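Local coordinates for protein putative alpha-galactosidase (Bacteroides fragilis, PDB 4NZJ) that probably hydrolyses terminal, non-reducing alpha-D-galactose residues from alpha-galactosides, as a member of glycosyl hydrolase family 27, at residues 112-116 and 117-121; 139-142 and 143-147; 102-106 and 107-111. One frame throughout, in Å; residues are numbered along the deposited sequence.

In the fold
All three contacts lie in the catalytic (beta/alpha) barrel domain, with their centres about 10 Å apart in each pairing. Along the chain, interaction 3 comes first, where strand 102-105 runs into helix 107-110; interaction 1 follows at the start of helix 116-128, and interaction 2 at the end of strand 138-140. Strands 102-105 and 138-140 are parallel neighbours in the barrel sheet, and helix 116-128 is the crossover between them, so the three form one beta-alpha-beta unit. L114 packs on S106 and I141, and S106 OG bonds D142 N. The C-terminal ends of the strands in such barrels carry the active-site loops, and interactions 2 and 3 lie at such ends.

Interaction 1: residues 112-116 and 117-121; sequences QHLTE and ELVLQ
T115 and L118 meet at the start of helix 116-128, where T115 is the N-cap. Its OG1 lies between the backbone N and the carbonyl carbon (chi1 66°), a rotation that turns the hydroxyl to the first turn of the helix. There OG1 accepts a hydrogen bond from L118 N at 3.2 Å, with a fairly straight N-H...O angle of 158°. The L118 side chain crosses that of T115 at a slant and sets its branch carbon against the same oxygen, L118 CG lying 3.3 Å from T115 OG1. L118 CD1 continues past it to the carbonyl oxygen of H113.

Ahead of the cap, V119 CG2 sits in the fork of the L114 side chain, almost evenly spaced from CG and both methyls, with L114 CD1 closest to V119 CG2 at 3.7 Å. V119 CG2 also touches the carbonyl oxygen of T115. That oxygen starts the regular helical bonding by accepting from V119 N at 3.1 Å; the next bond joins L120 N to the carbonyl oxygen of E116.

In the modelled conformer of E117, one of two, a water links the carboxylates by donating to E116 OE2 and E117 OE1, and Q121 NE2 donates at 2.9 Å to the anti lone pair of E117 OE2. Neither link need persist in the other conformer. The stronger partner of E116 is R165, through a salt bridge.

Chemically, the hydroxyl of T115 satisfies an N-H of the first turn, while R165, and in this conformer the bridging water, probably ease the like charges of the adjacent glutamates.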
ATOM      1  N   GLN A 112      -6.984  19.741   7.980  1.00 21.27           N
ATOM      2  CA  GLN A 112      -8.284  20.006   8.597  1.00 21.56           C
ATOM      3  C   GLN A 112      -9.331  20.511   7.609  1.00 21.02           C
ATOM      4  O   GLN A 112     -10.416  20.937   8.025  1.00 23.76           O
ATOM      5  CB  GLN A 112      -8.135  21.044   9.714  1.00 22.74           C
ATOM      6  CG  GLN A 112      -7.310  20.564  10.893  1.00 24.31           C
ATOM      7  CD  GLN A 112      -7.330  21.549  12.046  1.00 27.12           C
ATOM      8  OE1 GLN A 112      -8.367  22.122  12.363  1.00 31.48           O
ATOM      9  NE2 GLN A 112      -6.182  21.742  12.680  1.00 30.54           N
ATOM     10  N   HIS A 113      -9.021  20.469   6.311  1.00 20.51           N
ATOM     11  CA  HIS A 113      -9.887  21.062   5.298  1.00 21.91           C
ATOM     12  C   HIS A 113     -10.330  20.061   4.240  1.00 21.78           C
ATOM     13  O   HIS A 113     -10.589  20.430   3.099  1.00 23.02           O
ATOM     14  CB  HIS A 113      -9.181  22.262   4.668  1.00 23.91           C
ATOM     15  CG  HIS A 113      -9.001  23.399   5.618  1.00 25.34           C
ATOM     16  ND1 HIS A 113      -9.984  24.338   5.847  1.00 26.79           N
ATOM     17  CD2 HIS A 113      -7.968  23.730   6.431  1.00 26.74           C
ATOM     18  CE1 HIS A 113      -9.555  25.214   6.740  1.00 28.03           C
ATOM     19  NE2 HIS A 113      -8.337  24.865   7.113  1.00 27.71           N
ATOM     20  N   LEU A 114     -10.436  18.795   4.626  1.00 20.11           N
ATOM     21  CA  LEU A 114     -10.975  17.780   3.732  1.00 19.85           C
ATOM     22  C   LEU A 114     -12.489  17.937   3.667  1.00 21.40           C
ATOM     23  O   LEU A 114     -13.127  18.307   4.651  1.00 24.14           O
ATOM     24  CB  LEU A 114     -10.605  16.375   4.210  1.00 19.13           C
ATOM     25  CG  LEU A 114     -10.972  15.228   3.263  1.00 19.20           C
ATOM     26  CD1 LEU A 114     -10.167  15.305   1.977  1.00 19.28           C
ATOM     27  CD2 LEU A 114     -10.754  13.887   3.942  1.00 18.23           C
ATOM     28  N   THR A 115     -13.056  17.682   2.494  1.00 20.39           N
ATOM     29  CA  THR A 115     -14.504  17.722   2.299  1.00 20.43           C
ATOM     30  C   THR A 115     -14.909  16.590   1.373  1.00 20.12           C
ATOM     31  O   THR A 115     -14.063  15.981   0.719  1.00 18.98           O
ATOM     32  CB  THR A 115     -14.958  19.031   1.640  1.00 22.52           C
ATOM     33  OG1 THR A 115     -14.437  19.091   0.305  1.00 22.52           O
ATOM     34  CG2 THR A 115     -14.484  20.255   2.439  1.00 22.92           C
ATOM     35  N   GLU A 116     -16.210  16.338   1.297  1.00 19.30           N
ATOM     36  CA  GLU A 116     -16.754  15.350   0.366  1.00 20.34           C
ATOM     37  C   GLU A 116     -16.263  15.630  -1.045  1.00 19.95           C
ATOM     38  O   GLU A 116     -15.754  14.730  -1.720  1.00 20.53           O
ATOM     39  CB  GLU A 116     -18.285  15.397   0.392  1.00 22.06           C
ATOM     40  CG  GLU A 116     -18.972  14.542  -0.671  1.00 23.27           C
ATOM     41  CD  GLU A 116     -20.385  15.002  -0.970  1.00 25.22           C
ATOM     42  OE1 GLU A 116     -21.318  14.594  -0.254  1.00 24.58           O
ATOM     43  OE2 GLU A 116     -20.571  15.768  -1.937  1.00 26.75           O
ATOM     44  N   GLU A 117     -16.419  16.879  -1.477  1.00 21.27           N
ATOM     45  CA  GLU A 117     -16.039  17.286  -2.834  0.50 21.93           C
ATOM     46  C   GLU A 117     -14.588  16.932  -3.136  1.00 21.81           C
ATOM     47  O   GLU A 117     -14.275  16.431  -4.218  1.00 21.07           O
ATOM     48  CB  GLU A 117     -16.265  18.791  -3.033  0.50 23.23           C
ATOM     49  CG  GLU A 117     -15.739  19.356  -4.350  0.50 24.64           C
ATOM     50  CD  GLU A 117     -16.449  18.789  -5.565  0.50 26.04           C
ATOM     51  OE1 GLU A 117     -17.602  18.337  -5.415  0.50 27.91           O
ATOM     52  OE2 GLU A 117     -15.865  18.811  -6.673  0.50 27.17           O
ATOM     53  N   LEU A 118     -13.705  17.190  -2.183  1.00 20.16           N
ATOM     54  CA  LEU A 118     -12.283  16.962  -2.393  1.00 20.16           C
ATOM     55  C   LEU A 118     -11.903  15.475  -2.406  1.00 19.60           C
ATOM     56  O   LEU A 118     -10.994  15.075  -3.136  1.00 20.23           O
ATOM     57  CB  LEU A 118     -11.469  17.751  -1.357  1.00 20.69           C
ATOM     58  CG  LEU A 118     -11.641  19.267  -1.508  1.00 22.31           C
ATOM     59  CD1 LEU A 118     -11.084  20.008  -0.299  1.00 22.40           C
ATOM     60  CD2 LEU A 118     -11.006  19.789  -2.789  1.00 23.54           C
ATOM     61  N   VAL A 119     -12.590  14.649  -1.619  1.00 18.56           N
ATOM     62  CA  VAL A 119     -12.385  13.206  -1.698  1.00 18.10           C
ATOM     63  C   VAL A 119     -12.816  12.692  -3.086  1.00 18.99           C
ATOM     64  O   VAL A 119     -12.117  11.883  -3.696  1.00 19.98           O
ATOM     65  CB  VAL A 119     -13.168  12.442  -0.615  1.00 18.90           C
ATOM     66  CG1 VAL A 119     -13.003  10.939  -0.787  1.00 20.42           C
ATOM     67  CG2 VAL A 119     -12.699  12.855   0.774  1.00 18.88           C
ATOM     68  N   LEU A 120     -13.970  13.148  -3.558  1.00 19.81           N
ATOM     69  CA  LEU A 120     -14.503  12.711  -4.851  1.00 20.63           C
ATOM     70  C   LEU A 120     -13.587  13.136  -5.995  1.00 20.65           C
ATOM     71  O   LEU A 120     -13.343  12.357  -6.921  1.00 20.26           O
ATOM     72  CB  LEU A 120     -15.919  13.243  -5.073  1.00 22.73           C
ATOM     73  CG  LEU A 120     -17.073  12.367  -4.574  1.00 27.02           C
ATOM     74  CD1 LEU A 120     -16.800  11.726  -3.226  1.00 26.73           C
ATOM     75  CD2 LEU A 120     -18.373  13.156  -4.554  1.00 28.35           C
ATOM     76  N   GLN A 121     -13.066  14.359  -5.922  1.00 19.80           N
ATOM     77  CA  GLN A 121     -12.089  14.832  -6.910  1.00 20.17           C
ATOM     78  C   GLN A 121     -10.842  13.957  -6.917  1.00 20.29           C
ATOM     79  O   GLN A 121     -10.267  13.682  -7.968  1.00 19.99           O
ATOM     80  CB  GLN A 121     -11.671  16.270  -6.614  1.00 21.45           C
ATOM     81  CG  GLN A 121     -12.685  17.323  -6.997  1.00 24.91           C
ATOM     82  CD  GLN A 121     -12.175  18.725  -6.739  1.00 27.18           C
ATOM     83  OE1 GLN A 121     -10.969  18.948  -6.602  1.00 27.57           O
ATOM     84  NE2 GLN A 121     -13.090  19.682  -6.678  1.00 29.54           N
TER
HETATM   85  O   HOH W   1     -19.333  16.655  -4.185  1.00 33.15           O

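Interaction 2: residues 139-142 and 143-147; sequences INID and DFWQL
I141 and W145 touch at the turn that leaves strand 138-140, their side chains crossing at about a right angle. The I141 methyl CG2 does the touching, standing 3.7 Å from W145 CB. With I141 CG1 beside the backbone N and trans to the carbonyl carbon, CG2 lies anti to the backbone N, and this is the branch presented to the tryptophan. W145 holds CG between its backbone N and carbonyl carbon (chi1 63°), a rotation that puts the CD1 edge of the indole against the D142 carbonyl oxygen. That oxygen lies near the ring plane, D142 O standing 3.2 Å from W145 CD1. One face of the ring is covered by Q146 CB, offset toward the rim, while W145 NE1 finds its polar partner in the carbonyl oxygen of Y184.

Each aspartate carboxylate accepts the N-H of the next residue. D142 OD2 accepts from D143 N at 2.9 Å, and the donor stands 42° out of the carboxylate plane rather than in it. D143 OD1 receives F144 N in turn, at 2.9 Å but with a bent angle of 131° at the hydrogen. The two carboxylate planes are strongly inclined to each other. Each aspartate has further partners: D142 OD1 is held by K218 and N105, while D143 binds T191 and G193, and its OD2 also bonds a glycerol, probably from the crystallisation liquor, which may mark a pocket. A water donates to the carbonyl oxygen of D143.

The turn follows a strand of the parallel barrel sheet, with strands 102-105 and 180-186 flanking strand 138-140 in the sheet. I141 packs on L181 and W145 on I183, and I139 reaches back to helix 116-128.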
ATOM      1  N   ILE A 139      -8.659   4.879  -0.477  1.00 16.10           N
ATOM      2  CA  ILE A 139      -8.742   6.324  -0.328  1.00 15.89           C
ATOM      3  C   ILE A 139      -9.089   6.567   1.137  1.00 15.45           C
ATOM      4  O   ILE A 139     -10.180   6.243   1.582  1.00 17.28           O
ATOM      5  CB  ILE A 139      -9.790   6.913  -1.287  1.00 16.80           C
ATOM      6  CG1 ILE A 139      -9.293   6.722  -2.723  1.00 18.00           C
ATOM      7  CG2 ILE A 139     -10.057   8.387  -0.998  1.00 17.47           C
ATOM      8  CD1 ILE A 139     -10.234   7.225  -3.790  1.00 18.97           C
ATOM      9  N   ASN A 140      -8.130   7.097   1.886  1.00 16.87           N
ATOM     10  CA  ASN A 140      -8.213   7.121   3.342  1.00 16.63           C
ATOM     11  C   ASN A 140      -8.427   8.524   3.895  1.00 16.99           C
ATOM     12  O   ASN A 140      -7.559   9.400   3.778  1.00 18.12           O
ATOM     13  CB  ASN A 140      -6.952   6.499   3.945  1.00 16.97           C
ATOM     14  CG  ASN A 140      -6.782   5.027   3.586  1.00 18.08           C
ATOM     15  OD1 ASN A 140      -7.718   4.353   3.155  1.00 19.20           O
ATOM     16  ND2 ASN A 140      -5.573   4.518   3.773  1.00 21.89           N
ATOM     17  N   ILE A 141      -9.591   8.719   4.505  1.00 16.62           N
ATOM     18  CA  ILE A 141      -9.909   9.921   5.257  1.00 17.93           C
ATOM     19  C   ILE A 141      -9.116   9.850   6.556  1.00 18.21           C
ATOM     20  O   ILE A 141      -9.097   8.813   7.226  1.00 19.73           O
ATOM     21  CB  ILE A 141     -11.429   9.994   5.557  1.00 18.63           C
ATOM     22  CG1 ILE A 141     -12.211  10.114   4.250  1.00 20.34           C
ATOM     23  CG2 ILE A 141     -11.761  11.150   6.490  1.00 19.93           C
ATOM     24  CD1 ILE A 141     -13.715  10.073   4.420  1.00 21.68           C
ATOM     25  N   ASP A 142      -8.457  10.946   6.904  1.00 18.87           N
ATOM     26  CA  ASP A 142      -7.657  11.002   8.119  1.00 18.61           C
ATOM     27  C   ASP A 142      -8.409  11.771   9.219  1.00 19.63           C
ATOM     28  O   ASP A 142      -9.636  11.732   9.268  1.00 20.55           O
ATOM     29  CB  ASP A 142      -6.273  11.585   7.807  1.00 20.50           C
ATOM     30  CG  ASP A 142      -5.200  11.092   8.776  1.00 23.64           C
ATOM     31  OD1 ASP A 142      -4.689   9.962   8.591  1.00 26.02           O
ATOM     32  OD2 ASP A 142      -4.885  11.833   9.729  1.00 24.86           O
ATOM     33  N   ASP A 143      -7.685  12.465  10.097  1.00 19.07           N
ATOM     34  CA  ASP A 143      -8.259  13.077  11.299  1.00 19.70           C
ATOM     35  C   ASP A 143      -9.195  14.246  10.932  1.00 19.48           C
ATOM     36  O   ASP A 143      -9.128  14.789   9.826  1.00 19.16           O
ATOM     37  CB  ASP A 143      -7.090  13.564  12.182  1.00 20.20           C
ATOM     38  CG  ASP A 143      -7.428  13.693  13.669  1.00 23.18           C
ATOM     39  OD1 ASP A 143      -8.589  13.530  14.095  1.00 24.44           O
ATOM     40  OD2 ASP A 143      -6.462  13.972  14.422  1.00 25.33           O
ATOM     41  N   PHE A 144     -10.067  14.618  11.869  1.00 19.50           N
ATOM     42  CA  PHE A 144     -10.976  15.775  11.742  1.00 19.90           C
ATOM     43  C   PHE A 144     -12.174  15.601  10.793  1.00 20.11           C
ATOM     44  O   PHE A 144     -12.801  16.596  10.418  1.00 21.50           O
ATOM     45  CB  PHE A 144     -10.235  17.066  11.350  1.00 20.62           C
ATOM     46  CG  PHE A 144      -9.235  17.548  12.363  1.00 21.59           C
ATOM     47  CD1 PHE A 144      -7.913  17.135  12.298  1.00 22.85           C
ATOM     48  CD2 PHE A 144      -9.604  18.462  13.338  1.00 23.59           C
ATOM     49  CE1 PHE A 144      -6.981  17.609  13.203  1.00 23.56           C
ATOM     50  CE2 PHE A 144      -8.678  18.935  14.251  1.00 25.05           C
ATOM     51  CZ  PHE A 144      -7.369  18.505  14.183  1.00 24.87           C
ATOM     52  N   TRP A 145     -12.514  14.369  10.418  1.00 18.62           N
ATOM     53  CA  TRP A 145     -13.801  14.123   9.746  1.00 17.76           C
ATOM     54  C   TRP A 145     -14.960  14.240  10.748  1.00 18.01           C
ATOM     55  O   TRP A 145     -16.110  14.468  10.361  1.00 19.21           O
ATOM     56  CB  TRP A 145     -13.822  12.750   9.063  1.00 17.16           C
ATOM     57  CG  TRP A 145     -13.689  11.616  10.017  1.00 16.47           C
ATOM     58  CD1 TRP A 145     -12.537  10.989  10.392  1.00 16.78           C
ATOM     59  CD2 TRP A 145     -14.749  10.973  10.732  1.00 16.87           C
ATOM     60  NE1 TRP A 145     -12.815   9.998  11.312  1.00 16.69           N
ATOM     61  CE2 TRP A 145     -14.166   9.973  11.535  1.00 17.24           C
ATOM     62  CE3 TRP A 145     -16.136  11.162  10.786  1.00 17.56           C
ATOM     63  CZ2 TRP A 145     -14.925   9.153  12.371  1.00 18.16           C
ATOM     64  CZ3 TRP A 145     -16.887  10.345  11.613  1.00 17.91           C
ATOM     65  CH2 TRP A 145     -16.279   9.354  12.396  1.00 19.59           C
ATOM     66  N   GLN A 146     -14.637  14.062  12.025  1.00 18.46           N
ATOM     67  CA  GLN A 146     -15.607  14.082  13.119  1.00 19.51           C
ATOM     68  C   GLN A 146     -15.488  15.349  13.958  1.00 19.57           C
ATOM     69  O   GLN A 146     -14.459  16.038  13.921  1.00 20.55           O
ATOM     70  CB  GLN A 146     -15.425  12.845  14.011  1.00 20.23           C
ATOM     71  CG  GLN A 146     -14.167  12.823  14.887  1.00 21.45           C
ATOM     72  CD  GLN A 146     -12.935  12.285  14.170  1.00 23.27           C
ATOM     73  OE1 GLN A 146     -12.485  12.847  13.161  1.00 21.92           O
ATOM     74  NE2 GLN A 146     -12.374  11.190  14.690  1.00 25.67           N
ATOM     75  N   LEU A 147     -16.532  15.637  14.732  1.00 20.00           N
ATOM     76  CA  LEU A 147     -16.556  16.799  15.610  1.00 20.95           C
ATOM     77  C   LEU A 147     -15.781  16.513  16.903  1.00 20.68           C
ATOM     78  O   LEU A 147     -15.482  15.356  17.211  1.00 19.85           O
ATOM     79  CB  LEU A 147     -17.999  17.204  15.926  1.00 22.60           C
ATOM     80  CG  LEU A 147     -18.846  17.630  14.723  1.00 23.33           C
ATOM     81  CD1 LEU A 147     -20.238  18.035  15.180  1.00 25.02           C
ATOM     82  CD2 LEU A 147     -18.192  18.764  13.946  1.00 24.70           C
TER
HETATM   83  O   HOH W   2      -8.984  14.000   7.162  1.00 30.65           O

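Interaction 3: residues 102-106 and 107-111; sequences MGWNS and WNTFG
The junction where barrel strand 102-105 gives way to the short helix 107-110 is capped by a side chain. N105 OD1 accepts a hydrogen bond from W107 N at 2.9 Å, with an angle of 166° at the hydrogen, although the donor stands well above the carbonyl plane of the amide. The trans chi1 of N105 (176°) carries OD1 forward to this N-H. Water joins the same oxygen to N108 N, and another water donates to the carbonyl oxygen of N105 and accepts from T109 OG1. The helix turn itself is closed by F110 N donating to the carbonyl oxygen of S106 at 3.0 Å.

Behind the cap, the W104 and F110 rings meet edge to edge, W104 CZ2 lying 3.7 Å from F110 CE2. T109 CG2 sits 3.4 Å above the plane of the F110 ring, over its centre.

Helix 116-128 and strand 138-140 both meet the junction. W104 NE1 bonds the carbonyl oxygen of N362, and W104 and F110 both pack on T122 of helix 116-128. Toward strand 138-140, S106 OG hydrogen-bonds D142 N and N140 O.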
HETATM    1  N   MSE A 102      -2.414  -0.526  -1.297  1.00 15.42           N
HETATM    2  CA  MSE A 102      -1.983   0.594  -2.114  1.00 15.05           C
HETATM    3  C   MSE A 102      -3.092   1.611  -2.152  1.00 15.32           C
HETATM    4  O   MSE A 102      -4.269   1.253  -2.239  1.00 16.58           O
HETATM    5  CB  MSE A 102      -1.700   0.117  -3.536  1.00 16.48           C
HETATM    6  CG  MSE A 102      -0.654  -0.992  -3.595  1.00 16.07           C
HETATM    7 SE   MSE A 102      -0.414  -1.621  -5.442  0.75 16.67          SE
HETATM    8  CE  MSE A 102      -0.060   0.115  -6.296  1.00 16.80           C
ATOM      9  N   GLY A 103      -2.735   2.888  -2.109  1.00 15.34           N
ATOM     10  CA  GLY A 103      -3.747   3.936  -2.104  1.00 16.93           C
ATOM     11  C   GLY A 103      -3.211   5.300  -1.746  1.00 15.98           C
ATOM     12  O   GLY A 103      -2.074   5.647  -2.083  1.00 16.98           O
ATOM     13  N   TRP A 104      -4.046   6.064  -1.054  1.00 16.19           N
ATOM     14  CA  TRP A 104      -3.799   7.476  -0.771  1.00 15.52           C
ATOM     15  C   TRP A 104      -4.364   7.834   0.596  1.00 16.16           C
ATOM     16  O   TRP A 104      -5.421   7.337   0.986  1.00 16.38           O
ATOM     17  CB  TRP A 104      -4.470   8.319  -1.850  1.00 16.01           C
ATOM     18  CG  TRP A 104      -4.479   9.800  -1.643  1.00 16.57           C
ATOM     19  CD1 TRP A 104      -3.484  10.673  -1.958  1.00 16.64           C
ATOM     20  CD2 TRP A 104      -5.554  10.589  -1.109  1.00 16.88           C
ATOM     21  NE1 TRP A 104      -3.861  11.955  -1.646  1.00 17.71           N
ATOM     22  CE2 TRP A 104      -5.130  11.933  -1.127  1.00 16.58           C
ATOM     23  CE3 TRP A 104      -6.832  10.290  -0.621  1.00 16.71           C
ATOM     24  CZ2 TRP A 104      -5.946  12.987  -0.686  1.00 17.62           C
ATOM     25  CZ3 TRP A 104      -7.642  11.336  -0.169  1.00 18.03           C
ATOM     26  CH2 TRP A 104      -7.196  12.667  -0.213  1.00 18.33           C
ATOM     27  N   ASN A 105      -3.632   8.676   1.318  1.00 17.53           N
ATOM     28  CA  ASN A 105      -4.076   9.214   2.601  1.00 18.32           C
ATOM     29  C   ASN A 105      -4.218  10.724   2.474  1.00 17.82           C
ATOM     30  O   ASN A 105      -3.371  11.390   1.869  1.00 18.99           O
ATOM     31  CB  ASN A 105      -3.090   8.852   3.703  1.00 20.07           C
ATOM     32  CG  ASN A 105      -3.448   9.476   5.043  1.00 24.38           C
ATOM     33  OD1 ASN A 105      -3.205  10.661   5.266  1.00 25.77           O
ATOM     34  ND2 ASN A 105      -4.025   8.677   5.943  1.00 25.87           N
ATOM     35  N   SER A 106      -5.288  11.255   3.052  1.00 17.59           N
ATOM     36  CA  SER A 106      -5.691  12.644   2.854  1.00 17.46           C
ATOM     37  C   SER A 106      -4.972  13.707   3.684  1.00 17.89           C
ATOM     38  O   SER A 106      -5.156  14.896   3.435  1.00 18.22           O
ATOM     39  CB  SER A 106      -7.185  12.774   3.150  1.00 18.50           C
ATOM     40  OG  SER A 106      -7.443  12.498   4.527  1.00 19.78           O
ATOM     41  N   TRP A 107      -4.194  13.302   4.685  1.00 18.12           N
ATOM     42  CA  TRP A 107      -3.757  14.267   5.693  1.00 19.08           C
ATOM     43  C   TRP A 107      -2.829  15.341   5.133  1.00 19.47           C
ATOM     44  O   TRP A 107      -3.070  16.531   5.321  1.00 19.41           O
ATOM     45  CB  TRP A 107      -3.095  13.587   6.894  1.00 19.48           C
ATOM     46  CG  TRP A 107      -2.671  14.618   7.862  1.00 20.98           C
ATOM     47  CD1 TRP A 107      -1.392  15.032   8.118  1.00 22.99           C
ATOM     48  CD2 TRP A 107      -3.530  15.452   8.644  1.00 21.20           C
ATOM     49  NE1 TRP A 107      -1.404  16.052   9.038  1.00 23.84           N
ATOM     50  CE2 TRP A 107      -2.704  16.329   9.379  1.00 23.28           C
ATOM     51  CE3 TRP A 107      -4.920  15.530   8.812  1.00 21.11           C
ATOM     52  CZ2 TRP A 107      -3.221  17.275  10.268  1.00 23.77           C
ATOM     53  CZ3 TRP A 107      -5.432  16.472   9.689  1.00 21.87           C
ATOM     54  CH2 TRP A 107      -4.583  17.332  10.408  1.00 23.33           C
ATOM     55  N   ASN A 108      -1.762  14.924   4.459  1.00 19.94           N
ATOM     56  CA  ASN A 108      -0.763  15.876   3.995  1.00 21.84           C
ATOM     57  C   ASN A 108      -1.353  16.910   3.036  1.00 21.12           C
ATOM     58  O   ASN A 108      -1.011  18.090   3.097  1.00 23.28           O
ATOM     59  CB  ASN A 108       0.409  15.151   3.330  1.00 24.95           C
ATOM     60  CG  ASN A 108       1.604  16.059   3.103  1.00 32.02           C
ATOM     61  OD1 ASN A 108       1.886  16.467   1.975  1.00 37.02           O
ATOM     62  ND2 ASN A 108       2.299  16.397   4.179  1.00 34.67           N
ATOM     63  N   THR A 109      -2.252  16.469   2.164  1.00 19.75           N
ATOM     64  CA  THR A 109      -2.820  17.359   1.159  1.00 19.10           C
ATOM     65  C   THR A 109      -3.860  18.312   1.745  1.00 19.47           C
ATOM     66  O   THR A 109      -3.859  19.503   1.444  1.00 20.68           O
ATOM     67  CB  THR A 109      -3.465  16.558   0.012  1.00 20.59           C
ATOM     68  OG1 THR A 109      -2.461  15.766  -0.626  1.00 21.60           O
ATOM     69  CG2 THR A 109      -4.101  17.489  -1.015  1.00 21.08           C
ATOM     70  N   PHE A 110      -4.757  17.784   2.578  1.00 18.45           N
ATOM     71  CA  PHE A 110      -5.947  18.546   2.972  1.00 19.07           C
ATOM     72  C   PHE A 110      -6.051  18.902   4.454  1.00 19.14           C
ATOM     73  O   PHE A 110      -6.789  19.828   4.812  1.00 20.59           O
ATOM     74  CB  PHE A 110      -7.206  17.794   2.535  1.00 18.57           C
ATOM     75  CG  PHE A 110      -7.346  17.676   1.043  1.00 19.16           C
ATOM     76  CD1 PHE A 110      -7.504  18.807   0.262  1.00 20.66           C
ATOM     77  CD2 PHE A 110      -7.322  16.437   0.422  1.00 19.60           C
ATOM     78  CE1 PHE A 110      -7.627  18.708  -1.116  1.00 21.15           C
ATOM     79  CE2 PHE A 110      -7.455  16.327  -0.953  1.00 19.41           C
ATOM     80  CZ  PHE A 110      -7.605  17.464  -1.722  1.00 20.09           C
ATOM     81  N   GLY A 111      -5.326  18.188   5.310  1.00 20.03           N
ATOM     82  CA  GLY A 111      -5.313  18.500   6.741  1.00 20.59           C
ATOM     83  C   GLY A 111      -6.711  18.612   7.325  1.00 20.36           C
ATOM     84  O   GLY A 111      -7.531  17.704   7.154  1.00 19.17           O
TER
HETATM   85  O   HOH W   3      -2.387  13.769   1.228  1.00 20.40           O
HETATM   86  O   HOH W   4      -1.059  12.169   4.052  1.00 22.79           O
HETATM   87  O   HOH W   5      -7.365  15.370   5.688  1.00 25.54           O